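Local structure of computational Design of Enzyme (Synthetic construct, 3TP4) at residues Gly113-Val118 against His174-Ser179; Ile267-Asp272 against Asp310-Arg315; Gly398-Gln403 against Thr453-Leu458. The protein is a computationally designed enzyme, built to hold an activated serine in a catalytic triad on what is probably a glycosyl hydrolase family 26 TIM-barrel scaffold. One frame throughout, in Å; residues are numbered along the deposited sequence.

Contact 1: residues Gly113-Val118 against His174-Ser179; sequences GVENFV and HENAGS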
# COMPACT_ATOMS: atom_id res chain seq x y z
N GLY A 113 -1.43 8.41 -1.96
CA GLY A 113 -1.30 9.16 -0.72
C GLY A 113 -2.64 9.72 -0.30
O GLY A 113 -3.65 9.51 -0.99
N VAL A 114 -2.67 10.44 0.81
CA VAL A 114 -3.95 10.95 1.29
C VAL A 114 -4.12 12.46 1.06
O VAL A 114 -4.90 13.12 1.76
CB VAL A 114 -4.23 10.53 2.77
CG1 VAL A 114 -4.38 9.00 2.87
CG2 VAL A 114 -3.14 11.03 3.71
N GLU A 115 -3.45 12.99 0.05
CA GLU A 115 -3.56 14.42 -0.27
C GLU A 115 -5.00 14.83 -0.58
O GLU A 115 -5.46 15.87 -0.10
CB GLU A 115 -2.65 14.80 -1.45
CG GLU A 115 -1.17 14.75 -1.12
CD GLU A 115 -0.67 13.33 -0.92
OE1 GLU A 115 -1.24 12.41 -1.56
OE2 GLU A 115 0.28 13.14 -0.13
N ASN A 116 -5.71 14.02 -1.35
CA ASN A 116 -7.09 14.35 -1.71
C ASN A 116 -8.01 14.46 -0.50
O ASN A 116 -9.13 14.96 -0.63
CB ASN A 116 -7.65 13.33 -2.70
CG ASN A 116 -7.13 13.55 -4.10
OD1 ASN A 116 -7.10 14.67 -4.59
ND2 ASN A 116 -6.70 12.47 -4.75
N PHE A 117 -7.54 14.00 0.65
CA PHE A 117 -8.35 14.02 1.86
C PHE A 117 -8.19 15.33 2.65
O PHE A 117 -8.70 15.47 3.77
CB PHE A 117 -8.03 12.82 2.76
CG PHE A 117 -8.41 11.48 2.16
CD1 PHE A 117 -7.56 10.82 1.28
CD2 PHE A 117 -9.62 10.88 2.49
CE1 PHE A 117 -7.90 9.59 0.73
CE2 PHE A 117 -9.98 9.64 1.95
CZ PHE A 117 -9.12 8.99 1.07
N VAL A 118 -7.49 16.30 2.06
CA VAL A 118 -7.32 17.62 2.68
C VAL A 118 -7.85 18.74 1.77
O VAL A 118 -8.41 18.47 0.71
CB VAL A 118 -5.85 17.89 3.06
CG1 VAL A 118 -5.35 16.80 4.00
CG2 VAL A 118 -4.97 17.97 1.82
N HIS A 174 -2.01 5.95 2.07
CA HIS A 174 -0.99 6.08 3.11
C HIS A 174 -0.59 7.55 3.27
O HIS A 174 -0.71 8.35 2.35
CB HIS A 174 0.24 5.20 2.78
CG HIS A 174 0.93 5.59 1.51
ND1 HIS A 174 2.14 6.26 1.50
CD2 HIS A 174 0.55 5.46 0.22
CE1 HIS A 174 2.49 6.49 0.25
NE2 HIS A 174 1.55 6.02 -0.55
N GLU A 175 -0.11 7.89 4.47
CA GLU A 175 0.21 9.26 4.86
C GLU A 175 1.57 9.67 4.35
O GLU A 175 2.56 8.97 4.59
CB GLU A 175 0.18 9.34 6.39
CG GLU A 175 0.62 10.68 6.98
CD GLU A 175 -0.19 11.86 6.45
OE1 GLU A 175 -1.27 12.14 6.99
OE2 GLU A 175 0.27 12.50 5.48
N ASN A 176 1.65 10.82 3.68
CA ASN A 176 2.93 11.29 3.16
C ASN A 176 3.74 12.21 4.08
O ASN A 176 4.88 12.53 3.78
CB ASN A 176 2.76 11.92 1.78
CG ASN A 176 2.66 10.88 0.69
OD1 ASN A 176 3.52 9.99 0.58
ND2 ASN A 176 1.62 10.96 -0.12
N ALA A 177 3.16 12.61 5.21
CA ALA A 177 3.93 13.31 6.25
C ALA A 177 3.97 12.40 7.49
O ALA A 177 3.19 11.46 7.56
CB ALA A 177 3.26 14.63 6.59
N GLY A 178 4.87 12.62 8.45
CA GLY A 178 6.01 13.52 8.38
C GLY A 178 7.24 12.63 8.40
O GLY A 178 7.66 12.17 7.35
N SER A 179 7.80 12.37 9.59
CA SER A 179 8.93 11.43 9.71
C SER A 179 8.49 10.02 10.11
O SER A 179 9.23 9.04 9.90
CB SER A 179 9.99 11.93 10.69
OG SER A 179 11.02 12.63 10.01

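Contact 2: residues Ile267-Asp272 against Asp310-Arg315; sequences IAEIAD and DPVASR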
# COMPACT_ATOMS: atom_id res chain seq x y z
N ILE A 267 7.68 -6.55 12.01
CA ILE A 267 6.93 -6.76 10.78
C ILE A 267 7.28 -8.08 10.09
O ILE A 267 6.41 -8.72 9.50
CB ILE A 267 7.00 -5.56 9.79
CG1 ILE A 267 8.38 -5.43 9.15
CG2 ILE A 267 6.57 -4.26 10.49
CD1 ILE A 267 8.38 -4.40 8.02
N ALA A 268 8.55 -8.48 10.14
CA ALA A 268 8.99 -9.75 9.57
C ALA A 268 8.31 -10.91 10.30
O ALA A 268 7.91 -11.90 9.69
CB ALA A 268 10.50 -9.89 9.67
N GLU A 269 8.19 -10.77 11.63
CA GLU A 269 7.58 -11.82 12.45
C GLU A 269 6.11 -11.94 12.12
O GLU A 269 5.59 -13.05 11.98
CB GLU A 269 7.76 -11.50 13.93
CG GLU A 269 9.15 -11.80 14.47
CD GLU A 269 9.35 -11.29 15.89
OE1 GLU A 269 8.39 -10.75 16.48
OE2 GLU A 269 10.48 -11.42 16.41
N ILE A 270 5.43 -10.80 12.00
CA ILE A 270 4.00 -10.82 11.67
C ILE A 270 3.78 -11.41 10.28
O ILE A 270 2.90 -12.25 10.07
CB ILE A 270 3.38 -9.41 11.78
CG1 ILE A 270 3.44 -8.92 13.23
CG2 ILE A 270 1.94 -9.42 11.27
CD1 ILE A 270 3.11 -7.46 13.41
N ALA A 271 4.59 -10.95 9.32
CA ALA A 271 4.55 -11.50 7.98
C ALA A 271 4.74 -13.03 8.02
O ALA A 271 3.93 -13.78 7.48
CB ALA A 271 5.63 -10.83 7.09
N ASP A 272 5.81 -13.48 8.67
CA ASP A 272 6.09 -14.92 8.75
C ASP A 272 4.92 -15.70 9.33
O ASP A 272 4.56 -16.76 8.82
CB ASP A 272 7.36 -15.19 9.56
CG ASP A 272 8.62 -14.79 8.81
OD1 ASP A 272 8.53 -14.49 7.59
OD2 ASP A 272 9.70 -14.79 9.44
N ASP A 310 20.86 -8.36 12.13
CA ASP A 310 19.74 -9.03 12.79
C ASP A 310 19.06 -10.03 11.86
O ASP A 310 18.49 -9.63 10.84
CB ASP A 310 18.72 -8.00 13.27
CG ASP A 310 17.72 -8.58 14.25
OD1 ASP A 310 16.85 -9.38 13.83
OD2 ASP A 310 17.81 -8.24 15.45
N PRO A 311 19.09 -11.32 12.22
CA PRO A 311 18.58 -12.33 11.28
C PRO A 311 17.07 -12.23 11.04
O PRO A 311 16.56 -12.80 10.08
CB PRO A 311 18.94 -13.66 11.95
CG PRO A 311 19.17 -13.33 13.39
CD PRO A 311 19.70 -11.92 13.42
N VAL A 312 16.36 -11.52 11.91
CA VAL A 312 14.92 -11.40 11.73
C VAL A 312 14.57 -10.08 11.05
O VAL A 312 13.77 -10.05 10.12
CB VAL A 312 14.17 -11.51 13.08
CG1 VAL A 312 12.67 -11.27 12.87
CG2 VAL A 312 14.43 -12.88 13.72
N ALA A 313 15.15 -8.98 11.53
CA ALA A 313 14.96 -7.67 10.89
C ALA A 313 15.42 -7.68 9.42
O ALA A 313 14.91 -6.92 8.60
CB ALA A 313 15.70 -6.59 11.67
N SER A 314 16.39 -8.51 9.09
CA SER A 314 16.85 -8.59 7.70
C SER A 314 15.83 -9.31 6.80
O SER A 314 15.95 -9.27 5.57
CB SER A 314 18.21 -9.30 7.63
OG SER A 314 18.08 -10.64 8.04
N ARG A 315 14.82 -9.94 7.40
CA ARG A 315 13.77 -10.62 6.63
C ARG A 315 12.74 -9.64 6.05
O ARG A 315 11.52 -9.75 6.27
CB ARG A 315 13.12 -11.77 7.42
CG ARG A 315 14.09 -12.95 7.62
CD ARG A 315 13.46 -14.11 8.42
NE ARG A 315 12.21 -14.54 7.80
CZ ARG A 315 12.12 -15.10 6.60
NH1 ARG A 315 13.22 -15.35 5.88
NH2 ARG A 315 10.94 -15.43 6.11

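Contact 3: residues Gly398-Gln403 against Thr453-Leu458; sequences GGTDVQ and TAAGTL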
# COMPACT_ATOMS: atom_id res chain seq x y z
N GLY A 398 -17.52 -12.04 0.89
CA GLY A 398 -16.71 -12.44 -0.25
C GLY A 398 -16.14 -13.85 -0.15
O GLY A 398 -16.01 -14.42 0.94
N GLY A 399 -15.80 -14.41 -1.30
CA GLY A 399 -15.08 -15.66 -1.34
C GLY A 399 -15.93 -16.90 -1.12
O GLY A 399 -15.40 -17.99 -0.97
N THR A 400 -17.25 -16.75 -1.10
CA THR A 400 -18.12 -17.94 -1.02
C THR A 400 -19.49 -17.58 -1.58
O THR A 400 -19.80 -16.39 -1.71
CB THR A 400 -18.27 -18.44 0.45
OG1 THR A 400 -19.16 -19.56 0.51
CG2 THR A 400 -18.81 -17.32 1.35
N ASP A 401 -20.30 -18.58 -1.92
CA ASP A 401 -21.69 -18.35 -2.30
C ASP A 401 -22.53 -18.06 -1.06
O ASP A 401 -22.34 -18.70 -0.02
CB ASP A 401 -22.28 -19.58 -3.01
CG ASP A 401 -21.77 -19.75 -4.42
OD1 ASP A 401 -21.14 -18.81 -4.96
OD2 ASP A 401 -22.02 -20.83 -5.01
N VAL A 402 -23.47 -17.14 -1.17
CA VAL A 402 -24.22 -16.68 -0.00
C VAL A 402 -25.71 -16.86 -0.21
O VAL A 402 -26.24 -16.43 -1.23
CB VAL A 402 -23.97 -15.18 0.26
CG1 VAL A 402 -24.66 -14.74 1.53
CG2 VAL A 402 -22.47 -14.89 0.32
N GLN A 403 -26.40 -17.47 0.76
CA GLN A 403 -27.84 -17.65 0.62
C GLN A 403 -28.62 -16.56 1.32
O GLN A 403 -29.68 -16.17 0.85
CB GLN A 403 -28.32 -19.02 1.14
CG GLN A 403 -27.62 -20.21 0.50
CD GLN A 403 -27.13 -21.19 1.55
OE1 GLN A 403 -27.92 -21.91 2.17
NE2 GLN A 403 -25.81 -21.23 1.77
N THR A 453 -23.73 -19.28 4.32
CA THR A 453 -22.96 -19.47 3.10
C THR A 453 -22.49 -20.91 2.84
O THR A 453 -22.58 -21.78 3.72
CB THR A 453 -21.71 -18.57 3.08
OG1 THR A 453 -20.62 -19.22 3.75
CG2 THR A 453 -22.00 -17.24 3.76
N ALA A 454 -21.96 -21.12 1.64
CA ALA A 454 -21.40 -22.40 1.24
C ALA A 454 -20.15 -22.76 2.04
O ALA A 454 -19.72 -23.92 2.05
CB ALA A 454 -21.10 -22.40 -0.26
N ALA A 455 -19.58 -21.77 2.72
CA ALA A 455 -18.41 -21.99 3.57
C ALA A 455 -18.81 -22.08 5.04
O ALA A 455 -17.96 -22.08 5.94
CB ALA A 455 -17.39 -20.88 3.36
N GLY A 456 -20.11 -22.15 5.29
CA GLY A 456 -20.62 -22.20 6.65
C GLY A 456 -21.28 -20.89 7.04
O GLY A 456 -21.67 -20.11 6.18
N THR A 457 -21.42 -20.65 8.34
CA THR A 457 -22.04 -19.43 8.82
C THR A 457 -20.93 -18.49 9.26
O THR A 457 -20.12 -18.85 10.12
CB THR A 457 -23.00 -19.71 10.00
OG1 THR A 457 -24.12 -20.47 9.55
CG2 THR A 457 -23.50 -18.42 10.60
N LEU A 458 -20.86 -17.31 8.64
CA LEU A 458 -19.82 -16.34 8.96
C LEU A 458 -20.45 -15.17 9.67
O LEU A 458 -21.55 -14.74 9.32
CB LEU A 458 -19.17 -15.84 7.66
CG LEU A 458 -18.78 -16.89 6.61
CD1 LEU A 458 -18.30 -16.19 5.33
CD2 LEU A 458 -17.71 -17.85 7.17

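Contact 1: residues Gly113-Val118 against His174-Ser179
Asn176 and Glu115 meet across two neighbouring loops of a TIM barrel, where the chain leaves the parallel strands 107-113 and 168-174 at their C-terminal ends, the side on which barrels of this fold place their active sites. The amide nitrogen ND2 of Asn176 donates to OE2 of Glu115 over 2.6 Å, with an N-H...O angle of 159°. The bond lies close to the Asn176 amide plane and uses the syn lone pair of OE2; carboxylate and amide are nearly coplanar, 29° apart, although the two side chains cross at about a right angle. Glu115 gets there by a bend in its chain at chi2 (70°), which folds the carboxylate back toward the other loop. Next to this bond the backbones come close: Gly113 CA lies 3.2 Å from His174 O in a CA-H...O contact, and the same CA sits over one face of the His174 ring, offset toward its rim. Val114 packs its CG1 at 3.8 Å from His174 O, while its CG2 meets the carboxylate of Glu175, 3.9 Å from OE1.

Further out, Arg282 gives a weak hydrogen bond to Asn176 OD1, so both ends of that amide have a partner. The short 3-10 segment 115-117 carries Glu115 and turns Phe117 the other way, into edge-to-face contacts with Trp173, Trp183 and Phe123. Trp183 also touches both Val114 and Glu175, one from each loop. Glu115 and Glu175 are like charges with their OE2 atoms 5.6 Å apart, and each has an N-H to accept: beside the Asn176 amide, the backbone N of Ala177 donates to Glu175 OE2 at 2.9 Å, reaching it on the anti side, tilted out of the carboxylate plane.

Contact 2: residues Ile267-Asp272 against Asp310-Arg315
Ala268 faces the 310-315 loop from helix 254-274, its CB 3.3 Å from the carbonyl O of Val312 and 3.9 Å from CB of Arg315. This small methyl lets the helix and the type I turn Val312-Arg315 approach closely at the end of the barrel where the strands begin, in the loop from helix 299-308 to strand 318-321. One residue on, the CG methylene of Glu269 lies 3.9 Å from CG1 of Val312, the two side chains crossing at about a right angle. Val312 offers that methyl because CG1 stands anti to its backbone N (chi1 176°). A turn further along the helix, Asp272 receives Arg315 side-on: NE donates to OD2 and NH2 to OD1, both at 3.0 Å. Both oxygens lie near the guanidinium plane, yet the carboxylate is twisted 40° from it, so NH2 meets OD1 well out of the carboxylate plane. A bend at chi3 (54°) brings the Arg315 guanidinium to this edge. Arg28 forms a second salt bridge with Asp272 OD1 and also donates through NE to Arg315 O. Two arginines thus share one carboxylate, which would be expected to stabilise its charged form and restrict its rotation.

Contact 3: residues Gly398-Gln403 against Thr453-Leu458
Thr400 and Thr453 cross at about a right angle, methyl against hydroxyl, at one end of the beta sandwich of the Ig-like domain. The CG2 methyl of Thr400 lies 3.6 Å from OG1 of Thr453 and also touches CD1 of Leu458. With OG1 anti to its backbone N (chi1 178°), Thr400 points the hydroxyl at the turn Thr453-Gly456, 3.2 Å from the backbone N of Ala455 and against the methyls of Ala454 and Ala455. Thr453 places OG1 between its own backbone N and carbonyl carbon (chi1 86°), where it accepts from Ala455 N in an ST turn and donates to Gly456 O at 2.8 Å; its rotation is probably held by these two bonds. Thr453 N reaches Gly456 O from the opposite face of the carbonyl plane. The CG2 of Thr453 is turned to the sheet face that carries Val402, whose CG2 is 4.2 Å away, in an antiparallel non-hydrogen-bonded pair. The side chain of Gln403 folds back to set NE2 3.5 Å from the carbonyl carbon of Thr453. With the Thr453 hydroxyl committed to its own turn, the hold on 398-403 rests largely on methyl packing and on Ala454 N donating to Asp401 O (3.0 Å, N-H...O angle 164°).

Overall arrangement
Contacts 1, 2 and 3 follow one another along the chain, neither nested nor crossing. From the N terminus, contact 1 closes a loop of 55 residues and joins the outlets of two adjacent barrel strands, 107-113 and 168-174. Contact 2 closes a shorter one of 37 residues, tying helix 254-274 to the approach to strand 318-321, which pairs with 32-37. Beyond the barrel, contact 3 closes 49 residues that contain strands but no helix, joining the start of strand 402-411 to the turn between 446-453 and 456-466. Contacts 1 and 2 have their centres about 27 Å apart in the barrel; contact 3 lies in the Ig-like domain, its centre about 36 and 34 Å from theirs.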